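Local coordinates for peroxisomal membrane protein PEX15 (Saccharomyces cerevisiae, PDB 5VXV) that docks the PEX1/PEX6 AAA-ATPase complex, which extracts the PEX5 import receptor, at the peroxisomal membrane, at residues E3-C8 / V27-I32; D19-M24 / V46-I51; T33-K36 / M40-D43; P53-L58 / S64-I69; E79-I84 / N95-C100. All blocks are in the same frame, centred on the assembly; numbering follows the deposited sequence. Where two conformers were deposited one is given.

Contact 1 of 5, residues E3-C8 / V27-I32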
# COMPACT_ATOMS: atom_id res chain seq x y z
N GLU A 3 5.31 11.24 27.11
CA GLU A 3 6.18 12.29 26.59
C GLU A 3 6.97 11.80 25.38
O GLU A 3 7.12 12.53 24.39
CB GLU A 3 7.13 12.78 27.68
CG GLU A 3 8.21 13.72 27.18
N VAL A 4 7.47 10.57 25.43
CA VAL A 4 8.28 10.05 24.32
C VAL A 4 7.43 9.91 23.07
O VAL A 4 7.88 10.25 21.96
CB VAL A 4 8.96 8.73 24.72
CG1 VAL A 4 10.02 8.98 25.76
CG2 VAL A 4 7.94 7.70 25.21
N PHE A 5 6.20 9.40 23.19
CA PHE A 5 5.34 9.31 22.02
C PHE A 5 5.04 10.70 21.46
O PHE A 5 5.03 10.89 20.24
CB PHE A 5 4.04 8.59 22.37
CG PHE A 5 3.13 8.35 21.19
CD1 PHE A 5 3.65 7.91 19.98
CD2 PHE A 5 1.76 8.55 21.29
CE1 PHE A 5 2.82 7.69 18.89
CE2 PHE A 5 0.93 8.33 20.20
CZ PHE A 5 1.46 7.90 19.00
N GLN A 6 4.83 11.68 22.34
CA GLN A 6 4.62 13.05 21.87
C GLN A 6 5.83 13.56 21.10
O GLN A 6 5.68 14.26 20.10
CB GLN A 6 4.31 13.97 23.05
CG GLN A 6 3.91 15.38 22.64
CD GLN A 6 2.60 15.40 21.87
OE1 GLN A 6 1.56 14.99 22.37
NE2 GLN A 6 2.66 15.88 20.63
N GLU A 7 7.04 13.21 21.55
CA GLU A 7 8.23 13.61 20.82
C GLU A 7 8.23 13.03 19.41
O GLU A 7 8.62 13.71 18.45
CB GLU A 7 9.49 13.18 21.57
CG GLU A 7 9.73 13.93 22.87
CD GLU A 7 11.04 13.53 23.53
OE1 GLU A 7 11.92 12.98 22.84
OE2 GLU A 7 11.19 13.77 24.75
N CYS A 8 7.81 11.78 19.26
CA CYS A 8 7.71 11.18 17.93
C CYS A 8 6.67 11.90 17.08
O CYS A 8 6.90 12.16 15.90
CB CYS A 8 7.37 9.69 18.05
SG CYS A 8 8.61 8.68 18.90
N VAL A 27 13.16 3.91 21.23
CA VAL A 27 12.36 3.69 22.43
C VAL A 27 11.64 2.35 22.43
O VAL A 27 11.05 1.97 23.45
CB VAL A 27 11.33 4.82 22.62
CG1 VAL A 27 12.02 6.18 22.60
CG2 VAL A 27 10.23 4.76 21.57
N GLY A 28 11.67 1.61 21.32
CA GLY A 28 11.09 0.29 21.26
C GLY A 28 9.67 0.22 20.76
O GLY A 28 9.00 -0.79 20.99
N PHE A 29 9.18 1.25 20.06
CA PHE A 29 7.80 1.27 19.61
C PHE A 29 7.55 0.40 18.39
O PHE A 29 6.39 0.01 18.15
CB PHE A 29 7.37 2.71 19.27
CG PHE A 29 7.05 3.57 20.47
CD1 PHE A 29 6.66 3.03 21.68
CD2 PHE A 29 7.13 4.95 20.36
CE1 PHE A 29 6.36 3.85 22.76
CE2 PHE A 29 6.84 5.77 21.44
CZ PHE A 29 6.46 5.22 22.64
N ILE A 30 8.57 0.08 17.60
CA ILE A 30 8.36 -0.64 16.33
C ILE A 30 8.32 -2.12 16.70
O ILE A 30 9.29 -2.87 16.56
CB ILE A 30 9.44 -0.31 15.29
CG1 ILE A 30 9.58 1.21 15.15
CG2 ILE A 30 9.07 -0.94 13.95
CD1 ILE A 30 10.68 1.65 14.20
N ASP A 31 7.15 -2.55 17.18
CA ASP A 31 7.00 -3.87 17.79
C ASP A 31 5.52 -4.22 17.74
O ASP A 31 4.68 -3.45 18.21
CB ASP A 31 7.51 -3.84 19.24
CG ASP A 31 7.48 -5.21 19.90
OD1 ASP A 31 6.87 -6.14 19.34
OD2 ASP A 31 8.07 -5.34 20.99
N ILE A 32 5.20 -5.38 17.16
CA ILE A 32 3.80 -5.77 17.00
C ILE A 32 3.08 -5.78 18.35
O ILE A 32 1.89 -5.46 18.43
CB ILE A 32 3.69 -7.14 16.30
CG1 ILE A 32 2.23 -7.57 16.14
CG2 ILE A 32 4.48 -8.21 17.05
CD1 ILE A 32 1.40 -6.67 15.25
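Phe29, in the turn that follows helix 17-27, pushes the rim of its ring against helix 3-8, where Val4, Phe5 and Cys8 receive it. This rim is the tight part of the contact. Phe29 CZ is 3.9 Å from Val4 CG2, and Phe29 CE2 is 3.9 Å from Phe5 CA, so the ring reaches the helix backbone itself. Cys8 SG sits at the ring edge, 4.2 Å from Phe29 CE2, in a sulfur-aromatic contact. Phe5 completes the grip: with CG trans to its backbone N (chi1 -175°), its ring turns an edge toward the face of Phe29 in an offset edge-to-face pair, planes at 90° and centroids 6.0 Å apart. Val27 CG2 lies over a Phe29 face, toward its rim. The loose side is the outer surface, where Glu3, Gln6 and Glu7 are exposed and Gly28, with positive phi, ends helix 17-27 in a Schellman motif. With an alanine in place of Phe29, Val4 and Cys8 would probably be left facing a gap and the Phe5 ring, without its aromatic partner, could turn more freely. Around this joint, Phe5 continues onto Ile41 and Leu44 of helix 39-51, Cys8 packs on Lys23 and Met24 of helix 17-27, and Ile30 reaches Leu62 and Glu65 of helix 60-70.

Contact 2 of 5, residues D19-M24 / V46-I51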
# COMPACT_ATOMS: atom_id res chain seq x y z
N ASP A 19 14.00 11.10 11.48
CA ASP A 19 14.21 11.27 12.91
C ASP A 19 13.05 10.69 13.71
O ASP A 19 13.26 10.08 14.77
CB ASP A 19 14.39 12.76 13.24
CG ASP A 19 15.70 13.31 12.73
OD1 ASP A 19 16.61 12.51 12.44
OD2 ASP A 19 15.82 14.55 12.63
N CYS A 20 11.82 10.87 13.22
CA CYS A 20 10.66 10.27 13.88
C CYS A 20 10.83 8.76 13.99
O CYS A 20 10.70 8.18 15.07
CB CYS A 20 9.39 10.62 13.09
SG CYS A 20 7.91 9.73 13.63
N LEU A 21 11.15 8.10 12.87
CA LEU A 21 11.27 6.65 12.87
C LEU A 21 12.45 6.19 13.72
O LEU A 21 12.35 5.18 14.43
CB LEU A 21 11.41 6.14 11.44
CG LEU A 21 10.11 6.19 10.63
CD1 LEU A 21 10.39 6.04 9.14
CD2 LEU A 21 9.13 5.12 11.10
N GLU A 22 13.58 6.91 13.67
CA GLU A 22 14.72 6.53 14.49
C GLU A 22 14.38 6.62 15.97
O GLU A 22 14.83 5.78 16.77
CB GLU A 22 15.93 7.41 14.16
CG GLU A 22 16.52 7.20 12.77
CD GLU A 22 17.26 5.88 12.62
OE1 GLU A 22 17.28 5.09 13.59
OE2 GLU A 22 17.83 5.64 11.53
N LYS A 23 13.59 7.62 16.36
CA LYS A 23 13.19 7.74 17.76
C LYS A 23 12.24 6.62 18.16
O LYS A 23 12.35 6.06 19.26
CB LYS A 23 12.55 9.10 18.02
CG LYS A 23 12.19 9.36 19.48
CD LYS A 23 13.42 9.31 20.37
N MSE A 24 11.29 6.28 17.29
CA MSE A 24 10.38 5.18 17.57
C MSE A 24 11.18 3.90 17.79
O MSE A 24 10.87 3.11 18.68
CB MSE A 24 9.38 4.99 16.42
CG MSE A 24 8.42 6.16 16.23
SE MSE A 24 7.00 5.80 14.93
CE MSE A 24 5.87 4.66 16.04
N VAL A 46 2.89 3.60 10.35
CA VAL A 46 2.52 3.38 8.96
C VAL A 46 2.55 4.69 8.18
O VAL A 46 3.03 4.74 7.04
CB VAL A 46 1.14 2.70 8.88
CG1 VAL A 46 0.67 2.58 7.43
CG2 VAL A 46 1.18 1.33 9.53
N SER A 47 2.05 5.77 8.78
CA SER A 47 2.03 7.05 8.08
C SER A 47 3.45 7.56 7.82
O SER A 47 3.72 8.10 6.74
CB SER A 47 1.24 8.08 8.89
OG SER A 47 -0.14 7.79 8.85
N ALA A 48 4.35 7.39 8.79
CA ALA A 48 5.73 7.84 8.59
C ALA A 48 6.42 7.01 7.52
O ALA A 48 7.09 7.55 6.64
CB ALA A 48 6.49 7.76 9.92
N CYS A 49 6.26 5.68 7.57
CA CYS A 49 6.88 4.83 6.57
C CYS A 49 6.36 5.11 5.17
O CYS A 49 7.10 4.99 4.20
CB CYS A 49 6.67 3.36 6.93
SG CYS A 49 7.66 2.81 8.33
N ASP A 50 5.09 5.51 5.06
CA ASP A 50 4.53 5.79 3.74
C ASP A 50 5.18 7.02 3.10
O ASP A 50 5.20 7.13 1.87
CB ASP A 50 3.01 5.98 3.83
CG ASP A 50 2.33 5.96 2.47
OD1 ASP A 50 2.62 5.05 1.66
OD2 ASP A 50 1.51 6.86 2.21
N ILE A 51 5.71 7.94 3.92
CA ILE A 51 6.34 9.13 3.38
C ILE A 51 7.78 8.86 2.95
O ILE A 51 8.27 9.48 2.01
CB ILE A 51 6.28 10.28 4.41
CG1 ILE A 51 4.83 10.69 4.66
CG2 ILE A 51 7.09 11.49 3.93
CD1 ILE A 51 4.64 11.60 5.86
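Leu21 points from helix 19-24 toward Ala48 and Cys49 of segment 46-51, and the branch that does most of the touching is CD2. That methyl meets two neighbouring groups, set about a right angle apart as seen from it: Leu21 CD2 lies 3.9 Å from Ala48 CB and equally 3.9 Å from Cys49 SG. Ala48 also points toward the leucine, its CB 4.0 Å from Leu21 CG. Cys49 arrives differently. Its CB leaves the backbone to one side, and the first torsion (chi1 -73°) puts SG opposite the carbonyl carbon, where it can meet the leucine methyl. On the flank of Ala48, Cys20 SG makes a looser contact, 4.4 Å from Ala48 CB. Consistent with the small alanine, Leu21 CA and Ala48 CA are 7.1 Å apart, while the axes of the two short segments pass 10.2 Å apart at 136° between their N-to-C directions, a steeply inclined, roughly antiparallel pair. All four touching residues are buried, so the contact is apolar core packing of an all-helical domain. Leu21 also packs on Phe45 and on Leu62 of helix 60-70, Cys20 on Leu11 of helix 3-13, and Cys49 on Phe70, while Asp50 forms a salt bridge with Arg99 of helix 91-108.

Contact 3 of 5, residues T33-K36 / M40-D43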
# COMPACT_ATOMS: atom_id res chain seq x y z
N THR A 33 3.79 -6.15 19.43
CA THR A 33 3.16 -6.15 20.74
C THR A 33 2.73 -4.75 21.15
O THR A 33 1.67 -4.57 21.76
CB THR A 33 4.11 -6.74 21.78
OG1 THR A 33 4.49 -8.07 21.39
CG2 THR A 33 3.45 -6.80 23.16
N VAL A 34 3.56 -3.75 20.84
CA VAL A 34 3.19 -2.37 21.12
C VAL A 34 2.05 -1.93 20.21
O VAL A 34 1.10 -1.27 20.66
CB VAL A 34 4.42 -1.46 20.98
CG1 VAL A 34 4.04 0.01 21.14
CG2 VAL A 34 5.49 -1.85 22.00
N PHE A 35 2.12 -2.29 18.93
CA PHE A 35 1.06 -1.92 17.99
C PHE A 35 -0.30 -2.42 18.45
O PHE A 35 -1.29 -1.69 18.37
CB PHE A 35 1.37 -2.49 16.60
CG PHE A 35 2.58 -1.88 15.93
CD1 PHE A 35 3.10 -0.66 16.35
CD2 PHE A 35 3.19 -2.53 14.87
CE1 PHE A 35 4.21 -0.12 15.72
CE2 PHE A 35 4.30 -1.99 14.25
CZ PHE A 35 4.81 -0.79 14.67
N LYS A 36 -0.37 -3.67 18.93
CA LYS A 36 -1.65 -4.22 19.34
C LYS A 36 -2.23 -3.48 20.54
O LYS A 36 -3.46 -3.40 20.68
CB LYS A 36 -1.49 -5.71 19.68
CG LYS A 36 -1.07 -6.57 18.50
N MSE A 40 -2.65 4.12 17.95
CA MSE A 40 -2.13 5.34 17.35
C MSE A 40 -0.61 5.27 17.14
O MSE A 40 -0.07 5.98 16.28
CB MSE A 40 -2.49 6.57 18.19
CG MSE A 40 -3.94 7.04 18.03
SE MSE A 40 -4.48 7.36 16.16
CE MSE A 40 -5.36 5.66 15.80
N ILE A 41 0.07 4.42 17.90
CA ILE A 41 1.48 4.17 17.62
C ILE A 41 1.63 3.45 16.28
O ILE A 41 2.50 3.79 15.47
CB ILE A 41 2.13 3.38 18.77
CG1 ILE A 41 2.10 4.22 20.06
CG2 ILE A 41 3.57 3.00 18.41
CD1 ILE A 41 2.74 3.55 21.27
N LEU A 42 0.80 2.44 16.04
CA LEU A 42 0.79 1.78 14.74
C LEU A 42 0.42 2.76 13.63
O LEU A 42 1.05 2.77 12.57
CB LEU A 42 -0.17 0.59 14.76
CG LEU A 42 -0.44 -0.12 13.43
CD1 LEU A 42 0.84 -0.65 12.82
CD2 LEU A 42 -1.43 -1.26 13.65
N ASP A 43 -0.59 3.59 13.87
CA ASP A 43 -1.02 4.55 12.85
C ASP A 43 0.11 5.51 12.49
O ASP A 43 0.32 5.80 11.30
CB ASP A 43 -2.24 5.32 13.35
CG ASP A 43 -3.16 5.76 12.23
OD1 ASP A 43 -3.45 4.94 11.33
OD2 ASP A 43 -3.60 6.93 12.25
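Two different first torsions bring Phe35 and Leu42 together: the phenylalanine keeps CG opposite its carbonyl carbon (chi1 -67°), whereas the leucine swings CG trans to its backbone N (chi1 173°). The result is apolar side-chain packing across the short connection between two successive helices, 32-37 and 39-51, of this all-alpha fold. The chain turns sharply enough there to leave Phe35 CA and Leu42 CA only 4.9 Å apart. The evidence for a CH-pi contact is direct: Leu42 CD1 stands 3.8 Å from the centroid of the Phe35 ring and 19° off the ring normal, hence over a face though shifted toward the rim. Its nearest ring atom is Phe35 CD2, at 3.6 Å from Leu42 CD1. The leucine backbone takes part as well, since Phe35 CD1 approaches Leu42 CA to 3.7 Å. Ile41 addresses the ring from another direction, its CG2 near the ring plane and 4.2 Å from Phe35 CE1. One aromatic side chain is thus touched over a face and at an edge by consecutive residues of the second helix. Phe45, one turn further along that helix, brings its own ring against Phe35, and Ile83 of helix 75-86 touches Leu42. Phe29, in the preceding turn, packs on both Val34 and Ile41, beside the place where these two branched side chains meet obliquely, with Val34 CG1 3.8 Å from Ile41 CD1.

Contact 4 of 5, residues P53-L58 / S64-I69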
# COMPACT_ATOMS: atom_id res chain seq x y z
N PRO A 53 10.86 7.77 1.02
CA PRO A 53 11.04 7.28 -0.36
C PRO A 53 11.38 5.80 -0.41
O PRO A 53 10.89 5.07 -1.28
CB PRO A 53 12.20 8.14 -0.90
CG PRO A 53 12.28 9.31 -0.01
CD PRO A 53 11.76 8.90 1.33
N SER A 54 12.21 5.34 0.52
CA SER A 54 12.58 3.93 0.63
C SER A 54 13.08 3.70 2.05
O SER A 54 13.26 4.64 2.82
CB SER A 54 13.64 3.54 -0.40
OG SER A 54 14.90 4.07 -0.06
N PHE A 55 13.31 2.43 2.38
CA PHE A 55 13.78 2.05 3.71
C PHE A 55 15.27 1.75 3.75
O PHE A 55 15.78 1.29 4.78
CB PHE A 55 13.01 0.82 4.20
CG PHE A 55 11.52 1.02 4.25
CD1 PHE A 55 10.97 2.20 4.71
CD2 PHE A 55 10.67 0.01 3.81
CE1 PHE A 55 9.60 2.38 4.75
CE2 PHE A 55 9.30 0.18 3.85
CZ PHE A 55 8.77 1.37 4.32
N THR A 56 16.00 2.05 2.68
CA THR A 56 17.37 1.60 2.50
C THR A 56 18.42 2.53 3.08
O THR A 56 19.55 2.09 3.31
CB THR A 56 17.67 1.38 1.02
OG1 THR A 56 17.52 2.62 0.31
CG2 THR A 56 16.71 0.35 0.43
N LYS A 57 18.09 3.80 3.32
CA LYS A 57 19.07 4.76 3.82
C LYS A 57 19.06 4.89 5.34
O LYS A 57 19.78 5.74 5.88
CB LYS A 57 18.83 6.13 3.19
N LEU A 58 18.29 4.07 6.03
CA LEU A 58 18.13 4.19 7.47
C LEU A 58 19.16 3.33 8.20
O LEU A 58 19.83 2.48 7.62
CB LEU A 58 16.71 3.77 7.88
CG LEU A 58 15.59 4.49 7.13
CD1 LEU A 58 14.25 3.80 7.38
CD2 LEU A 58 15.51 5.95 7.55
N SER A 64 15.93 -3.11 10.09
CA SER A 64 15.51 -4.47 10.39
C SER A 64 14.12 -4.49 11.02
O SER A 64 13.32 -5.40 10.77
CB SER A 64 16.52 -5.15 11.31
OG SER A 64 16.43 -4.64 12.63
N GLU A 65 13.81 -3.48 11.84
CA GLU A 65 12.51 -3.44 12.51
C GLU A 65 11.40 -3.09 11.53
O GLU A 65 10.30 -3.64 11.60
CB GLU A 65 12.56 -2.46 13.68
CG GLU A 65 13.43 -2.96 14.82
CD GLU A 65 13.68 -1.92 15.90
OE1 GLU A 65 14.31 -2.27 16.92
OE2 GLU A 65 13.25 -0.76 15.74
N ILE A 66 11.67 -2.17 10.60
CA ILE A 66 10.70 -1.88 9.54
C ILE A 66 10.47 -3.12 8.69
O ILE A 66 9.32 -3.50 8.41
CB ILE A 66 11.18 -0.70 8.68
CG1 ILE A 66 11.20 0.59 9.52
CG2 ILE A 66 10.28 -0.52 7.45
CD1 ILE A 66 11.81 1.78 8.81
N LEU A 67 11.55 -3.78 8.26
CA LEU A 67 11.42 -4.94 7.39
C LEU A 67 10.60 -6.05 8.03
O LEU A 67 9.89 -6.78 7.34
CB LEU A 67 12.81 -5.47 7.01
CG LEU A 67 13.60 -4.62 6.01
CD1 LEU A 67 15.00 -5.17 5.83
CD2 LEU A 67 12.88 -4.55 4.67
N ASN A 68 10.67 -6.19 9.36
CA ASN A 68 9.89 -7.22 10.03
C ASN A 68 8.40 -6.95 9.90
O ASN A 68 7.60 -7.90 9.87
CB ASN A 68 10.29 -7.30 11.50
CG ASN A 68 10.09 -8.68 12.08
N ILE A 69 8.00 -5.68 9.82
CA ILE A 69 6.57 -5.36 9.75
C ILE A 69 6.03 -5.49 8.33
O ILE A 69 4.84 -5.77 8.15
CB ILE A 69 6.32 -3.94 10.30
CG1 ILE A 69 6.85 -3.80 11.73
CG2 ILE A 69 4.83 -3.60 10.25
CD1 ILE A 69 6.28 -4.80 12.72
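Ile66 O accepts a hydrogen bond from Ile69 N at 2.9 Å, the shortest polar bond within either segment, and the same isoleucine makes the close contacts with Phe55 and Leu58 through its side chain. Its two methyls divide the work. Ile66 CG2, set trans to the backbone N, stands over the centre of the Phe55 ring, 3.6 Å from the ring centroid and 7° off the normal. This CH-pi contact is nearly ideal in placement, because Ile66 CG2 lies 3.7 to 4.0 Å from all six carbons of the ring; it holds for one of two conformers modelled for Phe55. Ile66 CD1 goes to Leu58 instead, where it meets Leu58 CD1 at 3.5 Å, tighter than usual van der Waals contact. Ser54 OG and Thr56 OG1, flanking Phe55 in the chain, are hydrogen-bonded at 3.0 Å, away from segment 64-69. Phe55 also touches Cys49 and Asn108, Leu58 touches Met52, and Ile66 rests on Phe45. Gln63 NE2 of helix 60-70 adds weak hydrogen bonds to Thr56 O and Leu58 O. Between segments 53-58 and 64-69 themselves, the contact is dispersion and a single methyl-ring contact: the fit depends on shape, with the two hydroxyls sharing a hydrogen bond outside it.

Contact 5 of 5, residues E79-I84 / N95-C100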
# COMPACT_ATOMS: atom_id res chain seq x y z
N GLU A 79 0.70 -10.69 11.48
CA GLU A 79 -0.12 -10.14 12.56
C GLU A 79 -0.51 -8.70 12.28
O GLU A 79 -1.67 -8.31 12.50
CB GLU A 79 0.62 -10.25 13.89
N THR A 80 0.43 -7.88 11.80
CA THR A 80 0.11 -6.50 11.48
C THR A 80 -0.94 -6.43 10.38
O THR A 80 -1.87 -5.61 10.45
CB THR A 80 1.37 -5.74 11.05
OG1 THR A 80 2.36 -5.83 12.08
CG2 THR A 80 1.06 -4.27 10.79
N ARG A 81 -0.81 -7.28 9.36
CA ARG A 81 -1.78 -7.32 8.28
C ARG A 81 -3.18 -7.63 8.80
O ARG A 81 -4.16 -6.99 8.39
CB ARG A 81 -1.34 -8.36 7.24
CG ARG A 81 -1.77 -8.04 5.82
CD ARG A 81 -0.83 -8.66 4.79
NE ARG A 81 -0.88 -10.13 4.77
CZ ARG A 81 0.14 -10.94 5.02
NH1 ARG A 81 1.35 -10.47 5.34
NH2 ARG A 81 -0.03 -12.25 4.96
N LYS A 82 -3.29 -8.59 9.73
CA LYS A 82 -4.59 -8.91 10.30
C LYS A 82 -5.20 -7.71 11.00
O LYS A 82 -6.42 -7.50 10.94
CB LYS A 82 -4.45 -10.08 11.28
CG LYS A 82 -4.12 -11.41 10.61
CD LYS A 82 -4.05 -12.55 11.62
CE LYS A 82 -3.75 -13.87 10.94
N ILE A 83 -4.38 -6.90 11.67
CA ILE A 83 -4.90 -5.72 12.36
C ILE A 83 -5.35 -4.66 11.36
O ILE A 83 -6.45 -4.11 11.47
CB ILE A 83 -3.83 -5.15 13.32
CG1 ILE A 83 -3.52 -6.15 14.43
CG2 ILE A 83 -4.30 -3.81 13.91
CD1 ILE A 83 -2.32 -5.77 15.28
N ILE A 84 -4.50 -4.36 10.38
CA ILE A 84 -4.79 -3.26 9.46
C ILE A 84 -5.89 -3.66 8.48
O ILE A 84 -6.87 -2.92 8.30
CB ILE A 84 -3.50 -2.82 8.74
CG1 ILE A 84 -2.56 -2.17 9.75
CG2 ILE A 84 -3.82 -1.85 7.60
CD1 ILE A 84 -1.21 -1.75 9.20
N ASN A 95 -4.23 1.00 2.30
CA ASN A 95 -3.47 1.35 1.10
C ASN A 95 -2.05 1.76 1.45
O ASN A 95 -1.10 1.38 0.75
CB ASN A 95 -4.19 2.46 0.34
CG ASN A 95 -5.49 1.98 -0.29
OD1 ASN A 95 -5.73 0.78 -0.41
ND2 ASN A 95 -6.33 2.92 -0.70
N LYS A 96 -1.87 2.55 2.52
CA LYS A 96 -0.52 2.88 2.97
C LYS A 96 0.27 1.63 3.30
O LYS A 96 1.45 1.51 2.93
CB LYS A 96 -0.58 3.80 4.19
CG LYS A 96 -1.07 5.22 3.91
CD LYS A 96 -0.91 6.12 5.12
CE LYS A 96 -1.44 7.52 4.83
NZ LYS A 96 -1.23 8.46 5.97
N PHE A 97 -0.35 0.67 4.00
CA PHE A 97 0.35 -0.57 4.34
C PHE A 97 0.82 -1.30 3.09
O PHE A 97 1.97 -1.73 3.01
CB PHE A 97 -0.57 -1.46 5.18
CG PHE A 97 0.02 -2.81 5.47
CD1 PHE A 97 0.86 -3.00 6.56
CD2 PHE A 97 -0.26 -3.89 4.66
CE1 PHE A 97 1.40 -4.24 6.83
CE2 PHE A 97 0.28 -5.14 4.92
CZ PHE A 97 1.11 -5.31 6.00
N PHE A 98 -0.07 -1.45 2.10
CA PHE A 98 0.33 -2.12 0.86
C PHE A 98 1.49 -1.39 0.19
O PHE A 98 2.42 -2.02 -0.31
CB PHE A 98 -0.86 -2.25 -0.09
CG PHE A 98 -1.87 -3.30 0.32
CD1 PHE A 98 -1.45 -4.52 0.83
CD2 PHE A 98 -3.23 -3.07 0.19
CE1 PHE A 98 -2.37 -5.49 1.20
CE2 PHE A 98 -4.15 -4.03 0.56
CZ PHE A 98 -3.72 -5.24 1.06
N ARG A 99 1.45 -0.05 0.18
CA ARG A 99 2.54 0.70 -0.43
C ARG A 99 3.86 0.45 0.31
O ARG A 99 4.93 0.41 -0.31
CB ARG A 99 2.22 2.19 -0.46
CG ARG A 99 1.17 2.57 -1.50
CD ARG A 99 1.18 4.06 -1.80
NE ARG A 99 0.71 4.86 -0.66
CZ ARG A 99 -0.54 5.28 -0.49
NH1 ARG A 99 -1.48 4.99 -1.38
NH2 ARG A 99 -0.84 6.00 0.58
N CYS A 100 3.79 0.27 1.63
CA CYS A 100 5.00 -0.03 2.39
C CYS A 100 5.55 -1.41 2.05
O CYS A 100 6.76 -1.59 1.93
CB CYS A 100 4.73 0.09 3.89
SG CYS A 100 4.45 1.78 4.45
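Ile84 and Phe97 mark the closest backbone approach, CA to CA 7.7 Å, between two nearly antiparallel helices. The N-to-C directions of segments 79-84 and 95-100 differ by 155°, and their axes come within 11.0 Å. Side chains from both helices meet in between. Phe97 holds CG trans to its backbone N (chi1 175°), which sends the ring across to the other helix, where three residues receive it. Ile84 CD1 touches Phe97 CD1 at 3.6 Å, although Ile84 was modelled in two conformers and this is one of them. Thr80 CG2 comes to 4.0 Å from Phe97 CE1. On the other side of the ring outline, Arg81 applies its aliphatic stem: its CG and its CD each lie 3.7 Å from Phe97 CE2. The guanidinium plane is tilted 41° to the ring, and its NH1 is hydrogen-bonded to Leu72 O. Thr80 OG1 likewise has a backbone partner, Gln76 O, while its CG2 meets the ring. Replacing Phe97 by an alanine is likely to open a gap between the helices and strip Ile84, Thr80 and the arginine stem of their shared partner. Ile125 of helix 112-136 packs on Arg81, and Ile32 of helix 32-37 on Thr80. The arrangement is that of an alpha-alpha hairpin, two consecutive helices, 75-86 and 91-108, packed antiparallel near the middle of an all-helical chain.

Overall arrangement
From the N terminus, contact 1 closes the first loop, tying helix 3-13 to the turn behind helix 17-27. Contact 2 opens before that loop ends and closes on helix 39-51, so the two cross; Phe29 N probably bonds to Met24 O between them. Contact 3 is nested inside the loop of contact 2 and shares helix 39-51 with it. Contact 4 then fastens a short loop onto helix 60-70, and contact 5 closes the hairpin of helices 75-86 and 91-108, both in series. Asp50 with Arg99 and Ile83 with Leu42 join that hairpin to the N-terminal helices, while later helices of this probably cytoplasmic part continue beyond it.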